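Local coordinates for carbohydrate kinase, FGGY (PDB 3H6E), which probably acts as a carbohydrate kinase of the FGGY family, transferring phosphate to a sugar, at residues A[45-50]-A[92-97]; A[79-84]-A[127-132]. All coordinates share one frame; numbering follows the deposited sequence.

How the contacts relate
From the N terminus, the chain runs through 45-50 into helix 50-63, crosses the central sheet on strand 71-76 and reaches 79-84. It then folds back through strand 88-89 to 92-97, which returns to 45-50 and closes contact 1 over 41 intervening residues. Past helices 102-109 and 115-118, 127-132 meets 79-84 and closes contact 2. The two loops cross rather than nest, since their segments alternate along the chain. Their centres lie about 10 Å apart and they touch directly: Pro93 CB is 3.1 Å from Ile81 O, and Tyr96 reaches both Ala79 and Leu127. The run of strand 46-47 is thereby tied, by way of 92-97, to helix 129-139.

Contact 1 of 2, residues A[45-50]-A[92-97]; sequences IRRLDA and PPLDYE
The guanidinium of Arg47 has CD1 of Leu94 over one face, offset toward the rim, with Arg47 NE 4.2 Å from that methyl. At its edge lie Ile45 CB and the carbonyl of Pro92. The Pro92 oxygen, tilted 16° from the guanidinium plane, accepts a hydrogen bond of 2.8 Å from Arg47 NE and a weak second one from NH2. A first torsion of -43° sets CG opposite the carbonyl carbon, and bends at the next two torsions fold the chain back alongside Pro92. An alanine here is likely to leave the Pro92 carbonyl without both of these donors and the Leu94 methyl without its flat cover. Arg46 presents one guanidinium face to Glu97 O, and its NH2 rests 3.5 Å from Glu97 CB; the guanidinium and carboxylate planes are 63° apart, and their charged atoms stay beyond salt-bridge distance.

The backbones are joined by two bonds. Asp95 N donates to Arg46 O at 2.8 Å, nearly straight, and Leu48 N donates to Pro93 O, also at 2.8 Å. Apolar contacts fill in beside them: Leu48 CD1 is 3.8 Å from Asp95 CA, while Ala50 CB lies 4.0 Å from Pro93 CD. Trp152 of helix 152-159 touches both Leu48 and Pro93.

Asp95 OD1 takes the N-H of Glu97 at 2.7 Å on its anti lone pair and also pairs with Lys15, which probably fixes the rotation of the carboxylate. That bond to Glu97 defines an Asx turn. Just before it, the two backbone bonds flank Arg47 and Leu94 as a non-hydrogen-bonded antiparallel pair, a single beta bridge on the approach to helix 50-63 in the actin-like N-terminal domain of an FGGY kinase.

Contact 2 of 2, residues A[79-84]-A[127-132]; sequences AGIAAL and LNIGSQ
Ile129, in the first turn of helix 129-139, meets three consecutive residues of 79-84, and the tight part of the contact gathers round it. Its CG1 lies 3.8 Å from Ala79 CA, against the backbone. One carbon further, CD1 comes to 3.9 Å from Gly80 O. The other branch, CG2, faces Ile81, where the distance to Ile81 CB is 3.9 Å; the two isoleucines cross at a slant. The branching is explained by the torsions of Ile129: with chi1 at -78° CG1 stands opposite the carbonyl carbon, and chi2 of 167° carries CD1 straight on to the glycine backbone, while the same chi1 sets CG2 anti to the backbone N, directed at Ile81. Gly80 meets Ile129 through its backbone alone.

Ile81 begins strand 81-85, the middle strand of a three-stranded antiparallel sheet with 88-89 and 148-151, so the contact seats the start of a helix against one end of this small sheet in the N-terminal part of the FGGY kinase fold. Backbone bonds from Gly80 to Trp152 and from Ala82 to Leu150 hold the strand's start to the region of its neighbour 148-151.

Gln132, about one turn along the helix, runs alongside Ile81 but antiparallel to it, its amide lying close to Ile81 CG2 and the carbonyl of Ala79. By contrast, the margin at Leu127 is thin. There Ala79 CB touches the backbone, 3.6 Å from Leu127 O, while CB of Leu127 is directed away from 79-84 and the residue is partly exposed, with Leu127 CD2 4.6 Å from Ala79 CB. The Leu127 carbonyl is weakly hydrogen-bonded to His174. Farther along strand 81-85 the separation grows, and Ala82, Ala83 and Leu84 make no contact with 127-132.

Contact 1 of 2, residues A[45-50]-A[92-97]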
# COMPACT_ATOMS: atom_id res chain seq x y z
N ILE A 45 -4.43 7.01 -24.54
CA ILE A 45 -3.71 6.22 -23.55
C ILE A 45 -3.25 7.10 -22.39
O ILE A 45 -2.43 7.99 -22.56
CB ILE A 45 -2.48 5.55 -24.18
CG1 ILE A 45 -2.90 4.60 -25.30
CG2 ILE A 45 -1.67 4.81 -23.12
CD1 ILE A 45 -1.78 3.70 -25.78
N ARG A 46 -3.80 6.84 -21.20
CA ARG A 46 -3.44 7.61 -20.01
C ARG A 46 -2.04 7.24 -19.51
O ARG A 46 -1.69 6.07 -19.43
CB ARG A 46 -4.48 7.43 -18.91
CG ARG A 46 -5.64 8.41 -19.01
CD ARG A 46 -6.99 7.72 -18.82
NE ARG A 46 -7.21 7.27 -17.45
CZ ARG A 46 -8.16 6.41 -17.10
NH1 ARG A 46 -8.97 5.89 -18.02
NH2 ARG A 46 -8.30 6.06 -15.83
N ARG A 47 -1.26 8.26 -19.17
CA ARG A 47 0.13 8.07 -18.79
C ARG A 47 0.47 8.80 -17.50
O ARG A 47 -0.14 9.82 -17.17
CB ARG A 47 1.06 8.58 -19.90
CG ARG A 47 0.62 8.19 -21.30
CD ARG A 47 0.91 6.73 -21.59
NE ARG A 47 2.23 6.54 -22.19
CZ ARG A 47 2.43 6.07 -23.41
NH1 ARG A 47 1.40 5.73 -24.17
NH2 ARG A 47 3.66 5.93 -23.89
N LEU A 48 1.43 8.26 -16.76
CA LEU A 48 2.07 9.00 -15.68
C LEU A 48 2.87 10.13 -16.33
O LEU A 48 3.60 9.90 -17.29
CB LEU A 48 2.99 8.10 -14.87
CG LEU A 48 2.41 7.37 -13.66
CD1 LEU A 48 0.92 7.12 -13.82
CD2 LEU A 48 3.16 6.07 -13.42
N ASP A 49 2.72 11.34 -15.82
CA ASP A 49 3.38 12.49 -16.42
C ASP A 49 4.81 12.63 -15.93
O ASP A 49 5.11 13.48 -15.09
CB ASP A 49 2.60 13.77 -16.15
CG ASP A 49 2.98 14.90 -17.09
OD1 ASP A 49 4.02 14.78 -17.77
OD2 ASP A 49 2.22 15.89 -17.16
N ALA A 50 5.70 11.79 -16.46
CA ALA A 50 7.10 11.77 -16.04
C ALA A 50 7.86 13.05 -16.39
O ALA A 50 8.46 13.67 -15.52
CB ALA A 50 7.81 10.55 -16.62
N PRO A 92 6.55 8.27 -21.51
CA PRO A 92 5.89 8.28 -20.20
C PRO A 92 5.25 6.92 -19.91
O PRO A 92 4.61 6.35 -20.80
CB PRO A 92 4.80 9.35 -20.36
CG PRO A 92 5.29 10.22 -21.47
CD PRO A 92 6.01 9.30 -22.41
N PRO A 93 5.44 6.40 -18.69
CA PRO A 93 4.85 5.12 -18.29
C PRO A 93 3.33 5.17 -18.34
O PRO A 93 2.74 6.25 -18.24
CB PRO A 93 5.32 4.95 -16.85
CG PRO A 93 6.55 5.78 -16.75
CD PRO A 93 6.29 6.97 -17.63
N LEU A 94 2.71 4.01 -18.52
CA LEU A 94 1.26 3.92 -18.57
C LEU A 94 0.66 4.20 -17.20
O LEU A 94 1.24 3.83 -16.18
CB LEU A 94 0.83 2.53 -19.04
CG LEU A 94 1.03 2.15 -20.51
CD1 LEU A 94 2.42 2.52 -21.00
CD2 LEU A 94 0.76 0.67 -20.72
N ASP A 95 -0.50 4.86 -17.19
CA ASP A 95 -1.30 4.99 -15.98
C ASP A 95 -1.89 3.61 -15.72
O ASP A 95 -2.50 3.02 -16.61
CB ASP A 95 -2.41 6.01 -16.21
CG ASP A 95 -3.18 6.35 -14.95
OD1 ASP A 95 -3.69 5.42 -14.28
OD2 ASP A 95 -3.29 7.55 -14.63
N TYR A 96 -1.71 3.07 -14.51
CA TYR A 96 -2.20 1.72 -14.26
C TYR A 96 -3.72 1.63 -14.33
O TYR A 96 -4.28 0.54 -14.43
CB TYR A 96 -1.63 1.11 -12.96
CG TYR A 96 -2.10 1.72 -11.65
CD1 TYR A 96 -3.45 1.69 -11.29
CD2 TYR A 96 -1.20 2.26 -10.75
CE1 TYR A 96 -3.87 2.22 -10.08
CE2 TYR A 96 -1.61 2.79 -9.54
CZ TYR A 96 -2.95 2.77 -9.21
OH TYR A 96 -3.36 3.30 -8.01
N GLU A 97 -4.38 2.78 -14.30
CA GLU A 97 -5.83 2.81 -14.44
C GLU A 97 -6.25 2.82 -15.91
O GLU A 97 -7.43 2.69 -16.22
CB GLU A 97 -6.44 4.02 -13.71
CG GLU A 97 -6.23 3.99 -12.21
CD GLU A 97 -7.35 4.69 -11.45
OE1 GLU A 97 -7.04 5.62 -10.67
OE2 GLU A 97 -8.52 4.31 -11.64

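Contact 2 of 2, residues A[79-84]-A[127-132]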
# COMPACT_ATOMS: atom_id res chain seq x y z
N ALA A 79 2.56 -0.56 -9.41
CA ALA A 79 1.91 -0.76 -10.70
C ALA A 79 2.38 0.29 -11.70
O ALA A 79 1.65 0.68 -12.61
CB ALA A 79 0.40 -0.73 -10.55
N GLY A 80 3.62 0.75 -11.53
CA GLY A 80 4.24 1.70 -12.44
C GLY A 80 5.58 1.17 -12.94
O GLY A 80 6.44 0.80 -12.15
N ILE A 81 5.74 1.15 -14.25
CA ILE A 81 6.96 0.62 -14.85
C ILE A 81 7.49 1.59 -15.90
O ILE A 81 6.72 2.19 -16.65
CB ILE A 81 6.73 -0.76 -15.47
CG1 ILE A 81 8.06 -1.39 -15.91
CG2 ILE A 81 5.75 -0.67 -16.63
CD1 ILE A 81 8.97 -1.73 -14.76
N ALA A 82 8.81 1.75 -15.95
CA ALA A 82 9.42 2.69 -16.88
C ALA A 82 10.44 1.99 -17.76
O ALA A 82 11.12 1.06 -17.33
CB ALA A 82 10.07 3.84 -16.11
N ALA A 83 10.55 2.46 -19.01
CA ALA A 83 11.47 1.87 -19.98
C ALA A 83 12.46 2.91 -20.49
O ALA A 83 12.08 4.03 -20.83
CB ALA A 83 10.69 1.25 -21.14
N LEU A 84 13.73 2.54 -20.53
CA LEU A 84 14.77 3.42 -21.03
C LEU A 84 15.39 2.84 -22.29
O LEU A 84 15.95 1.75 -22.27
CB LEU A 84 15.87 3.61 -19.97
CG LEU A 84 15.42 3.91 -18.54
CD1 LEU A 84 16.63 4.01 -17.63
CD2 LEU A 84 14.59 5.18 -18.49
N LEU A 127 -2.98 -2.79 -13.19
CA LEU A 127 -2.62 -3.12 -11.80
C LEU A 127 -1.54 -4.19 -11.71
O LEU A 127 -0.72 -4.17 -10.79
CB LEU A 127 -3.86 -3.51 -11.00
CG LEU A 127 -4.79 -2.34 -10.64
CD1 LEU A 127 -6.10 -2.84 -10.05
CD2 LEU A 127 -4.11 -1.37 -9.69
N ASN A 128 -1.55 -5.12 -12.65
CA ASN A 128 -0.43 -6.04 -12.84
C ASN A 128 0.54 -5.43 -13.84
O ASN A 128 0.16 -5.13 -14.97
CB ASN A 128 -0.92 -7.39 -13.36
CG ASN A 128 -1.73 -8.16 -12.33
OD1 ASN A 128 -1.32 -8.29 -11.17
ND2 ASN A 128 -2.87 -8.70 -12.75
N ILE A 129 1.79 -5.24 -13.44
CA ILE A 129 2.77 -4.67 -14.36
C ILE A 129 2.94 -5.55 -15.61
O ILE A 129 3.10 -5.05 -16.72
CB ILE A 129 4.12 -4.41 -13.68
CG1 ILE A 129 4.04 -3.12 -12.85
CG2 ILE A 129 5.23 -4.30 -14.71
CD1 ILE A 129 5.20 -2.92 -11.88
N GLY A 130 2.87 -6.87 -15.41
CA GLY A 130 2.95 -7.81 -16.51
C GLY A 130 1.98 -7.50 -17.64
O GLY A 130 2.33 -7.58 -18.81
N SER A 131 0.75 -7.15 -17.28
CA SER A 131 -0.26 -6.79 -18.27
C SER A 131 0.19 -5.62 -19.13
O SER A 131 -0.01 -5.62 -20.35
CB SER A 131 -1.58 -6.44 -17.58
OG SER A 131 -2.06 -7.54 -16.82
N GLN A 132 0.79 -4.62 -18.50
CA GLN A 132 1.31 -3.46 -19.23
C GLN A 132 2.41 -3.90 -20.19
O GLN A 132 2.37 -3.58 -21.38
CB GLN A 132 1.87 -2.43 -18.26
CG GLN A 132 0.88 -1.91 -17.24
CD GLN A 132 1.44 -0.75 -16.46
OE1 GLN A 132 1.17 -0.60 -15.26
NE2 GLN A 132 2.23 0.09 -17.12